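Local atomic coordinates of interpain A (Prevotella intermedia, PDB entry 3BB7), a protein that probably cleaves proteins as a C10-family cysteine protease, captured here as a proenzyme with its presumed nucleophile replaced. Residues I152-W163 and A181-A192. The protein carries 1 engineered substitution. Residues are numbered along the deposited sequence; the frame is centred on the assembly and turned at random.
Sequences ISADFGNTTYDW and AVATLMLHCGVA
Y161 OH and H188 ND1 share a hydrogen bond of 2.8 Å, in which either may be the donor, and it anchors a loop to a helix in the C10 peptidase domain. Strand 152-154, the end of one arm of a two-stranded antiparallel hairpin, crosses helix 181-192 at 103° and then runs on as a loop back along it; the case illustrates how one imidazole can organise such an irregular wrap. H188 CG lies beside the backbone N, anti to the carbonyl carbon (chi1 -74°), which sends the ring out to the loop. The Y161 hydroxyl meets its edge, the ring planes nearly perpendicular (89°). A154 lays its CB over one face, 3.7 Å from the centroid, as a CH-pi contact, while T184 CG2 lies against the opposite face. NE2 is held more loosely, by a long 3.3 Å bond to a water that accepts from D155 N. T159 OG1, hydrogen-bonded to D155 O, sits 3.2 Å from H188 CE1. F156, stacked on Y218, completes an aromatic cluster; it slides obliquely past the imidazole, its CE1 edge 3.3 Å from H188 O. I152 CG2 presses on L187 CD1, a tight 3.5 Å, and W163 CZ3 meets L185 CD2 at 3.7 Å.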
ATOM      1  N   ILE A 152       8.854   2.812  22.228  1.00  9.75           N
ATOM      2  CA  ILE A 152       9.256   3.200  20.877  1.00 10.70           C
ATOM      3  C   ILE A 152       8.642   4.586  20.667  1.00 10.13           C
ATOM      4  O   ILE A 152       7.427   4.729  20.572  1.00 10.86           O
ATOM      5  CB  ILE A 152       8.737   2.194  19.831  1.00 10.76           C
ATOM      6  CG1 ILE A 152       9.346   0.791  20.088  1.00 11.58           C
ATOM      7  CG2 ILE A 152       9.026   2.715  18.414  1.00 12.06           C
ATOM      8  CD1 ILE A 152       8.585  -0.343  19.397  1.00 13.23           C
ATOM      9  N   SER A 153       9.497   5.613  20.614  1.00 11.32           N
ATOM     10  CA  SER A 153       9.046   7.004  20.686  1.00 11.08           C
ATOM     11  C   SER A 153       9.423   7.796  19.448  1.00 11.00           C
ATOM     12  O   SER A 153      10.438   7.512  18.809  1.00 11.72           O
ATOM     13  CB  SER A 153       9.670   7.672  21.915  1.00 11.37           C
ATOM     14  OG  SER A 153       9.268   6.971  23.083  1.00 16.47           O
ATOM     15  N   ALA A 154       8.625   8.821  19.154  1.00 10.23           N
ATOM     16  CA  ALA A 154       8.923   9.749  18.086  1.00 11.17           C
ATOM     17  C   ALA A 154       8.706  11.178  18.591  1.00 11.04           C
ATOM     18  O   ALA A 154       7.634  11.495  19.137  1.00 11.15           O
ATOM     19  CB  ALA A 154       7.987   9.470  16.941  1.00 11.31           C
ATOM     20  N   ASP A 155       9.714  12.027  18.429  1.00 12.07           N
ATOM     21  CA  ASP A 155       9.573  13.455  18.742  1.00 12.53           C
ATOM     22  C   ASP A 155       9.361  14.195  17.437  1.00 11.54           C
ATOM     23  O   ASP A 155      10.295  14.757  16.841  1.00 12.75           O
ATOM     24  CB  ASP A 155      10.825  13.959  19.457  1.00 13.02           C
ATOM     25  CG  ASP A 155      10.712  15.419  19.854  1.00 17.39           C
ATOM     26  OD1 ASP A 155       9.651  16.044  19.561  1.00 19.47           O
ATOM     27  OD2 ASP A 155      11.705  15.938  20.440  1.00 20.12           O
ATOM     28  N   PHE A 156       8.118  14.162  16.949  1.00 10.46           N
ATOM     29  CA  PHE A 156       7.793  14.765  15.649  1.00 10.75           C
ATOM     30  C   PHE A 156       8.127  16.261  15.620  1.00 10.21           C
ATOM     31  O   PHE A 156       8.638  16.794  14.607  1.00 10.09           O
ATOM     32  CB  PHE A 156       6.311  14.576  15.280  1.00  9.78           C
ATOM     33  CG  PHE A 156       5.789  13.163  15.422  1.00  8.81           C
ATOM     34  CD1 PHE A 156       5.784  12.280  14.342  1.00 10.54           C
ATOM     35  CD2 PHE A 156       5.196  12.751  16.615  1.00  8.70           C
ATOM     36  CE1 PHE A 156       5.240  11.017  14.451  1.00 10.87           C
ATOM     37  CE2 PHE A 156       4.682  11.444  16.762  1.00 10.55           C
ATOM     38  CZ  PHE A 156       4.703  10.583  15.674  1.00  9.63           C
ATOM     39  N   GLY A 157       7.785  16.962  16.711  1.00 10.10           N
ATOM     40  CA  GLY A 157       7.883  18.432  16.708  1.00 11.62           C
ATOM     41  C   GLY A 157       9.319  18.920  16.619  1.00 11.47           C
ATOM     42  O   GLY A 157       9.567  20.047  16.163  1.00 12.93           O
ATOM     43  N   ASN A 158      10.289  18.097  17.027  1.00 10.99           N
ATOM     44  CA  ASN A 158      11.696  18.485  16.908  1.00 12.27           C
ATOM     45  C   ASN A 158      12.426  17.809  15.759  1.00 12.64           C
ATOM     46  O   ASN A 158      13.661  17.893  15.665  1.00 14.44           O
ATOM     47  CB  ASN A 158      12.419  18.269  18.229  1.00 12.53           C
ATOM     48  CG  ASN A 158      11.997  19.260  19.285  1.00 11.54           C
ATOM     49  OD1 ASN A 158      12.050  20.462  19.065  1.00 16.02           O
ATOM     50  ND2 ASN A 158      11.551  18.757  20.425  1.00 13.33           N
ATOM     51  N   THR A 159      11.675  17.179  14.852  1.00 11.78           N
ATOM     52  CA  THR A 159      12.295  16.468  13.758  1.00 12.34           C
ATOM     53  C   THR A 159      12.079  17.209  12.449  1.00 12.65           C
ATOM     54  O   THR A 159      10.930  17.458  12.059  1.00 13.15           O
ATOM     55  CB  THR A 159      11.748  15.031  13.646  1.00 12.01           C
ATOM     56  OG1 THR A 159      12.112  14.326  14.823  1.00 13.24           O
ATOM     57  CG2 THR A 159      12.355  14.293  12.444  1.00 12.17           C
ATOM     58  N   THR A 160      13.184  17.577  11.783  1.00 12.48           N
ATOM     59  CA  THR A 160      13.126  18.112  10.436  1.00 14.20           C
ATOM     60  C   THR A 160      13.403  16.940   9.497  1.00 12.86           C
ATOM     61  O   THR A 160      14.549  16.492   9.392  1.00 14.81           O
ATOM     62  CB  THR A 160      14.175  19.230  10.247  1.00 13.45           C
ATOM     63  OG1 THR A 160      13.909  20.274  11.200  1.00 17.67           O
ATOM     64  CG2 THR A 160      14.106  19.801   8.849  1.00 16.87           C
ATOM     65  N   TYR A 161      12.367  16.427   8.834  1.00 11.76           N
ATOM     66  CA  TYR A 161      12.530  15.239   7.978  1.00 11.30           C
ATOM     67  C   TYR A 161      13.558  15.497   6.885  1.00 11.31           C
ATOM     68  O   TYR A 161      13.560  16.542   6.233  1.00 12.10           O
ATOM     69  CB  TYR A 161      11.174  14.736   7.437  1.00 11.63           C
ATOM     70  CG  TYR A 161      10.300  14.369   8.597  1.00  9.83           C
ATOM     71  CD1 TYR A 161       9.292  15.216   9.019  1.00 11.17           C
ATOM     72  CD2 TYR A 161      10.540  13.195   9.339  1.00 11.01           C
ATOM     73  CE1 TYR A 161       8.544  14.925  10.166  1.00 10.82           C
ATOM     74  CE2 TYR A 161       9.789  12.887  10.455  1.00 10.98           C
ATOM     75  CZ  TYR A 161       8.793  13.769  10.885  1.00 10.34           C
ATOM     76  OH  TYR A 161       8.074  13.487  12.050  1.00 11.51           O
ATOM     77  N   ASP A 162      14.478  14.565   6.711  1.00 10.73           N
ATOM     78  CA  ASP A 162      15.628  14.796   5.830  1.00 11.01           C
ATOM     79  C   ASP A 162      15.296  14.362   4.401  1.00 11.11           C
ATOM     80  O   ASP A 162      15.850  13.381   3.880  1.00 10.26           O
ATOM     81  CB  ASP A 162      16.846  14.082   6.391  1.00 11.44           C
ATOM     82  CG  ASP A 162      18.147  14.462   5.676  1.00 12.19           C
ATOM     83  OD1 ASP A 162      19.174  13.836   6.016  1.00 12.53           O
ATOM     84  OD2 ASP A 162      18.168  15.375   4.807  1.00 13.89           O
ATOM     85  N   TRP A 163      14.371  15.090   3.776  1.00 10.63           N
ATOM     86  CA  TRP A 163      13.884  14.731   2.433  1.00 11.50           C
ATOM     87  C   TRP A 163      14.989  14.571   1.391  1.00 11.30           C
ATOM     88  O   TRP A 163      14.908  13.702   0.531  1.00 12.66           O
ATOM     89  CB  TRP A 163      12.852  15.750   1.930  1.00 11.17           C
ATOM     90  CG  TRP A 163      11.702  15.914   2.887  1.00 10.69           C
ATOM     91  CD1 TRP A 163      11.402  17.005   3.644  1.00 12.32           C
ATOM     92  CD2 TRP A 163      10.771  14.894   3.278  1.00 10.43           C
ATOM     93  NE1 TRP A 163      10.281  16.777   4.395  1.00 11.63           N
ATOM     94  CE2 TRP A 163       9.889  15.467   4.218  1.00 12.28           C
ATOM     95  CE3 TRP A 163      10.570  13.564   2.891  1.00 10.96           C
ATOM     96  CZ2 TRP A 163       8.817  14.746   4.786  1.00 11.23           C
ATOM     97  CZ3 TRP A 163       9.517  12.836   3.467  1.00 12.28           C
ATOM     98  CH2 TRP A 163       8.665  13.422   4.426  1.00 11.93           C
ATOM     99  N   ALA A 181      17.714   8.826   7.298  1.00 10.54           N
ATOM    100  CA  ALA A 181      16.639   9.675   6.804  1.00 10.49           C
ATOM    101  C   ALA A 181      15.376   8.881   6.673  1.00  9.83           C
ATOM    102  O   ALA A 181      14.342   9.277   7.203  1.00 11.17           O
ATOM    103  CB  ALA A 181      17.008  10.286   5.479  1.00  9.98           C
ATOM    104  N   VAL A 182      15.446   7.760   5.945  1.00  9.85           N
ATOM    105  CA  VAL A 182      14.248   6.981   5.727  1.00  9.90           C
ATOM    106  C   VAL A 182      13.804   6.239   6.998  1.00 10.26           C
ATOM    107  O   VAL A 182      12.586   6.097   7.216  1.00 10.79           O
ATOM    108  CB  VAL A 182      14.365   6.035   4.489  1.00  8.67           C
ATOM    109  CG1 VAL A 182      15.299   4.844   4.743  1.00 10.77           C
ATOM    110  CG2 VAL A 182      13.000   5.542   4.077  1.00 11.00           C
ATOM    111  N   ALA A 183      14.759   5.776   7.819  1.00 11.04           N
ATOM    112  CA  ALA A 183      14.405   5.042   9.035  1.00 10.83           C
ATOM    113  C   ALA A 183      13.651   5.928  10.020  1.00 10.75           C
ATOM    114  O   ALA A 183      12.766   5.448  10.702  1.00 10.80           O
ATOM    115  CB  ALA A 183      15.646   4.485   9.691  1.00 11.65           C
ATOM    116  N   THR A 184      14.040   7.209  10.118  1.00 10.12           N
ATOM    117  CA  THR A 184      13.346   8.156  10.986  1.00 10.67           C
ATOM    118  C   THR A 184      11.904   8.317  10.518  1.00 10.55           C
ATOM    119  O   THR A 184      10.987   8.249  11.335  1.00 10.06           O
ATOM    120  CB  THR A 184      14.078   9.503  10.967  1.00 10.45           C
ATOM    121  OG1 THR A 184      15.402   9.321  11.506  1.00 12.06           O
ATOM    122  CG2 THR A 184      13.314  10.534  11.774  1.00 12.18           C
ATOM    123  N   LEU A 185      11.712   8.535   9.211  1.00 10.14           N
ATOM    124  CA  LEU A 185      10.379   8.696   8.652  1.00 10.17           C
ATOM    125  C   LEU A 185       9.507   7.444   8.885  1.00  9.44           C
ATOM    126  O   LEU A 185       8.348   7.550   9.301  1.00 10.58           O
ATOM    127  CB  LEU A 185      10.481   9.043   7.158  1.00  9.92           C
ATOM    128  CG  LEU A 185       9.152   9.230   6.416  1.00 10.58           C
ATOM    129  CD1 LEU A 185       8.355  10.438   7.013  1.00 12.09           C
ATOM    130  CD2 LEU A 185       9.377   9.436   4.938  1.00 11.47           C
ATOM    131  N   MET A 186      10.080   6.256   8.661  1.00  9.61           N
ATOM    132  CA  MET A 186       9.356   4.988   8.882  1.00  9.55           C
ATOM    133  C   MET A 186       8.919   4.848  10.334  1.00  9.62           C
ATOM    134  O   MET A 186       7.775   4.514  10.601  1.00  9.76           O
ATOM    135  CB  MET A 186      10.264   3.809   8.542  1.00 10.03           C
ATOM    136  CG  MET A 186      10.510   3.622   7.068  1.00 11.21           C
ATOM    137  SD  MET A 186       9.066   2.908   6.253  1.00 11.95           S
ATOM    138  CE  MET A 186       9.634   2.895   4.554  1.00 12.58           C
ATOM    139  N   LEU A 187       9.842   5.137  11.266  1.00  9.58           N
ATOM    140  CA  LEU A 187       9.533   5.014  12.686  1.00 10.62           C
ATOM    141  C   LEU A 187       8.414   5.996  13.042  1.00 10.21           C
ATOM    142  O   LEU A 187       7.437   5.642  13.686  1.00 10.41           O
ATOM    143  CB  LEU A 187      10.784   5.307  13.500  1.00 11.49           C
ATOM    144  CG  LEU A 187      10.584   5.725  14.957  1.00 15.33           C
ATOM    145  CD1 LEU A 187      10.204   4.514  15.673  1.00 17.57           C
ATOM    146  CD2 LEU A 187      11.863   6.318  15.518  1.00 17.53           C
ATOM    147  N   HIS A 188       8.528   7.228  12.562  1.00  9.78           N
ATOM    148  CA  HIS A 188       7.532   8.239  12.910  1.00  9.25           C
ATOM    149  C   HIS A 188       6.167   7.904  12.329  1.00  9.28           C
ATOM    150  O   HIS A 188       5.143   8.067  13.016  1.00  9.48           O
ATOM    151  CB  HIS A 188       8.019   9.600  12.460  1.00  9.02           C
ATOM    152  CG  HIS A 188       9.112  10.142  13.320  1.00  9.41           C
ATOM    153  ND1 HIS A 188       9.279  11.495  13.524  1.00 11.76           N
ATOM    154  CD2 HIS A 188      10.058   9.517  14.072  1.00 11.21           C
ATOM    155  CE1 HIS A 188      10.315  11.686  14.331  1.00 12.85           C
ATOM    156  NE2 HIS A 188      10.786  10.505  14.700  1.00 13.30           N
ATOM    157  N   CYS A 189       6.148   7.378  11.102  1.00  9.20           N
ATOM    158  CA  CYS A 189       4.855   6.977  10.498  1.00  9.52           C
ATOM    159  C   CYS A 189       4.221   5.853  11.292  1.00 10.33           C
ATOM    160  O   CYS A 189       2.977   5.835  11.449  1.00 11.55           O
ATOM    161  CB  CYS A 189       5.033   6.562   9.044  1.00  9.47           C
ATOM    162  SG  CYS A 189       5.386   7.967   7.954  1.00 11.39           S
ATOM    163  N   GLY A 190       5.039   4.905  11.768  1.00  8.40           N
ATOM    164  CA  GLY A 190       4.483   3.819  12.602  1.00 10.17           C
ATOM    165  C   GLY A 190       3.940   4.332  13.933  1.00  9.49           C
ATOM    166  O   GLY A 190       2.804   4.003  14.335  1.00 10.16           O
ATOM    167  N   VAL A 191       4.753   5.090  14.673  1.00  9.43           N
ATOM    168  CA  VAL A 191       4.312   5.592  15.984  1.00 10.08           C
ATOM    169  C   VAL A 191       3.038   6.444  15.822  1.00  9.31           C
ATOM    170  O   VAL A 191       2.084   6.323  16.598  1.00  9.18           O
ATOM    171  CB  VAL A 191       5.434   6.385  16.661  1.00  9.74           C
ATOM    172  CG1 VAL A 191       4.904   7.116  17.901  1.00 10.54           C
ATOM    173  CG2 VAL A 191       6.594   5.422  17.013  1.00 11.22           C
ATOM    174  N   ALA A 192       3.009   7.304  14.804  1.00  8.77           N
ATOM    175  CA  ALA A 192       1.812   8.130  14.516  1.00 10.33           C
ATOM    176  C   ALA A 192       0.558   7.292  14.259  1.00  9.91           C
ATOM    177  O   ALA A 192      -0.557   7.737  14.570  1.00 11.92           O
ATOM    178  CB  ALA A 192       2.056   9.027  13.350  1.00 10.24           C
TER
HETATM  179  O   HOH W   1      12.291  11.188  17.505  1.00 14.51           O
HETATM  180  O   HOH W   2      14.180  12.060   8.230  1.00  8.21           O